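Local coordinates for protein 2-oxoglutarate-dependent dioxygenase DAO (Oryza sativa subsp. indica, PDB 6KUN) that probably oxidises the auxin indole-3-acetic acid irreversibly to inactive 2-oxoindole-3-acetic acid, using iron(II) and 2-oxoglutarate, and so helps maintain auxin homeostasis, at residues H39-G44 against H125-D130. Sequence-based numbering, arbitrary orientation.
Sequences HGVPPG and HSLIVD
Leu127 reaches out from its helix and sets its two methyl groups against two different residues of the loop that runs into helix 43-57. Leu127 CD1 lies against the methylene of His39, 3.6 Å from CB, while CD2 comes more loosely to Val41, 4.3 Å from CG2. The leucine side chain leaves the helix toward the loop, with CG anti to the backbone N (chi1 178°), and from there the two methyls part, one toward His39 and the other toward Val41. The imidazole takes no part in this apolar touch: with CG tucked between the backbone N and the carbonyl carbon (chi1 48°), the ring turns away from Leu127 and presents its ND1 edge to the backbone of Val41. His39 ND1 accepts the N-H of Val41, 3.1 Å from N to ND1, the donor lying practically in the ring plane and the bond only moderately bent (155°). With ND1 accepting, NE2 serves as donor to the carbonyl oxygen of Gly209, and the two bonds together should hold the ring's rotation. Gly40, at the bend between the two contacting residues, has a positive phi, which lets the chain turn back so that the Val41 N-H meets the histidine. The contact is small, burying 105 Å² in all, and wholly apolar. It joins the loop connecting strand 33-37 to helix 43-57, whose N-cap is Pro42, to the long helix 111-138. Phe211 of strand 211-215 packs on Val41 and Leu127 and meets the His39 ring edge-to-face, while Leu127 also touches Val181 of strand 179-183, seating helix and loop together on the larger sheet of the jelly roll.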
ATOM      1  N   HIS B  39      -3.455  12.399  10.876  1.00 29.68           N
ATOM      2  CA  HIS B  39      -2.971  13.540  10.124  1.00 24.75           C
ATOM      3  C   HIS B  39      -3.972  14.041   9.094  1.00 35.85           C
ATOM      4  O   HIS B  39      -3.755  15.112   8.504  1.00 34.77           O
ATOM      5  CB  HIS B  39      -1.673  13.124   9.425  1.00 30.75           C
ATOM      6  CG  HIS B  39      -1.790  11.814   8.725  1.00 29.56           C
ATOM      7  ND1 HIS B  39      -2.643  11.625   7.656  1.00 25.32           N
ATOM      8  CD2 HIS B  39      -1.252  10.603   9.002  1.00 24.53           C
ATOM      9  CE1 HIS B  39      -2.572  10.363   7.263  1.00 24.68           C
ATOM     10  NE2 HIS B  39      -1.739   9.723   8.066  1.00 25.02           N
ATOM     11  N   GLY B  40      -5.019  13.277   8.824  1.00 33.55           N
ATOM     12  CA  GLY B  40      -6.093  13.731   7.981  1.00 30.31           C
ATOM     13  C   GLY B  40      -5.845  13.689   6.490  1.00 30.37           C
ATOM     14  O   GLY B  40      -6.717  14.153   5.738  1.00 36.66           O
ATOM     15  N   VAL B  41      -4.693  13.198   6.031  1.00 33.70           N
ATOM     16  CA  VAL B  41      -4.482  13.009   4.586  1.00 25.40           C
ATOM     17  C   VAL B  41      -5.313  11.796   4.186  1.00 28.45           C
ATOM     18  O   VAL B  41      -5.114  10.682   4.714  1.00 23.29           O
ATOM     19  CB  VAL B  41      -3.008  12.805   4.215  1.00 20.17           C
ATOM     20  CG1 VAL B  41      -2.828  12.847   2.700  1.00 24.79           C
ATOM     21  CG2 VAL B  41      -2.128  13.876   4.851  1.00 27.12           C
ATOM     22  N   PRO B  42      -6.272  11.952   3.290  1.00 24.62           N
ATOM     23  CA  PRO B  42      -7.228  10.868   3.041  1.00 28.72           C
ATOM     24  C   PRO B  42      -6.548   9.698   2.326  1.00 29.01           C
ATOM     25  O   PRO B  42      -5.597   9.904   1.567  1.00 20.93           O
ATOM     26  CB  PRO B  42      -8.316  11.522   2.176  1.00 34.54           C
ATOM     27  CG  PRO B  42      -7.769  12.866   1.740  1.00 35.71           C
ATOM     28  CD  PRO B  42      -6.711  13.254   2.722  1.00 27.40           C
ATOM     29  N   PRO B  43      -7.008   8.467   2.572  1.00 26.18           N
ATOM     30  CA  PRO B  43      -6.392   7.291   1.929  1.00 28.16           C
ATOM     31  C   PRO B  43      -6.468   7.272   0.416  1.00 18.07           C
ATOM     32  O   PRO B  43      -5.563   6.758  -0.259  1.00 21.60           O
ATOM     33  CB  PRO B  43      -7.210   6.111   2.504  1.00 37.41           C
ATOM     34  CG  PRO B  43      -7.727   6.603   3.802  1.00 34.83           C
ATOM     35  CD  PRO B  43      -7.996   8.082   3.604  1.00 31.93           C
ATOM     36  N   GLY B  44      -7.561   7.767  -0.140  1.00 22.57           N
ATOM     37  CA  GLY B  44      -7.667   7.820  -1.573  1.00 24.15           C
ATOM     38  C   GLY B  44      -6.580   8.683  -2.172  1.00 25.22           C
ATOM     39  O   GLY B  44      -5.966   8.306  -3.175  1.00 23.98           O
ATOM     40  N   HIS B 125       2.094  20.383   2.903  1.00 21.14           N
ATOM     41  CA  HIS B 125       2.457  21.655   3.508  1.00 16.44           C
ATOM     42  C   HIS B 125       1.609  21.930   4.757  1.00 17.42           C
ATOM     43  O   HIS B 125       2.133  22.304   5.808  1.00 19.73           O
ATOM     44  CB  HIS B 125       2.305  22.785   2.514  1.00 22.40           C
ATOM     45  CG  HIS B 125       2.628  24.110   3.111  1.00 24.04           C
ATOM     46  ND1 HIS B 125       1.690  25.096   3.296  1.00 20.35           N
ATOM     47  CD2 HIS B 125       3.777  24.580   3.634  1.00 19.63           C
ATOM     48  CE1 HIS B 125       2.257  26.119   3.893  1.00 20.32           C
ATOM     49  NE2 HIS B 125       3.529  25.837   4.078  1.00 21.50           N
ATOM     50  N   SER B 126       0.282  21.774   4.641  1.00 19.34           N
ATOM     51  CA  SER B 126      -0.602  21.967   5.784  1.00 21.82           C
ATOM     52  C   SER B 126      -0.219  21.039   6.937  1.00 22.18           C
ATOM     53  O   SER B 126      -0.251  21.442   8.110  1.00 20.32           O
ATOM     54  CB  SER B 126      -2.056  21.701   5.375  1.00 28.24           C
ATOM     55  OG  SER B 126      -2.525  22.673   4.459  1.00 36.81           O
ATOM     56  N   LEU B 127       0.158  19.802   6.608  1.00 19.19           N
ATOM     57  CA  LEU B 127       0.543  18.849   7.633  1.00 22.74           C
ATOM     58  C   LEU B 127       1.768  19.345   8.378  1.00 23.63           C
ATOM     59  O   LEU B 127       1.773  19.377   9.604  1.00 15.95           O
ATOM     60  CB  LEU B 127       0.758  17.471   7.029  1.00 19.44           C
ATOM     61  CG  LEU B 127       1.216  16.347   7.954  1.00 20.35           C
ATOM     62  CD1 LEU B 127       0.271  16.175   9.141  1.00 21.14           C
ATOM     63  CD2 LEU B 127       1.341  15.056   7.171  1.00 24.58           C
ATOM     64  N   ILE B 128       2.811  19.770   7.670  1.00 20.15           N
ATOM     65  CA  ILE B 128       4.061  20.071   8.361  1.00 18.52           C
ATOM     66  C   ILE B 128       3.893  21.350   9.176  1.00 15.44           C
ATOM     67  O   ILE B 128       4.493  21.481  10.240  1.00 15.96           O
ATOM     68  CB  ILE B 128       5.220  20.135   7.362  1.00 18.57           C
ATOM     69  CG1 ILE B 128       6.607  19.960   7.985  1.00 17.59           C
ATOM     70  CG2 ILE B 128       5.156  21.435   6.553  1.00 19.97           C
ATOM     71  CD1 ILE B 128       6.677  19.355   9.347  1.00 54.80           C
ATOM     72  N   VAL B 129       3.043  22.270   8.720  1.00 17.44           N
ATOM     73  CA  VAL B 129       2.736  23.454   9.510  1.00 17.41           C
ATOM     74  C   VAL B 129       1.999  23.063  10.798  1.00 23.97           C
ATOM     75  O   VAL B 129       2.325  23.541  11.882  1.00 21.76           O
ATOM     76  CB  VAL B 129       1.926  24.447   8.667  1.00 19.84           C
ATOM     77  CG1 VAL B 129       1.359  25.583   9.519  1.00 27.53           C
ATOM     78  CG2 VAL B 129       2.800  25.023   7.543  1.00 23.12           C
ATOM     79  N   ASP B 130       1.013  22.167  10.686  1.00 23.75           N
ATOM     80  CA  ASP B 130       0.278  21.674  11.847  1.00 18.72           C
ATOM     81  C   ASP B 130       1.208  20.960  12.827  1.00 21.59           C
ATOM     82  O   ASP B 130       1.185  21.233  14.038  1.00 25.70           O
ATOM     83  CB  ASP B 130      -0.862  20.747  11.401  1.00 20.96           C
ATOM     84  CG  ASP B 130      -1.743  20.281  12.564  1.00 34.48           C
ATOM     85  OD1 ASP B 130      -2.142  21.115  13.398  1.00 45.20           O
ATOM     86  OD2 ASP B 130      -2.044  19.079  12.642  1.00 47.62           O
TER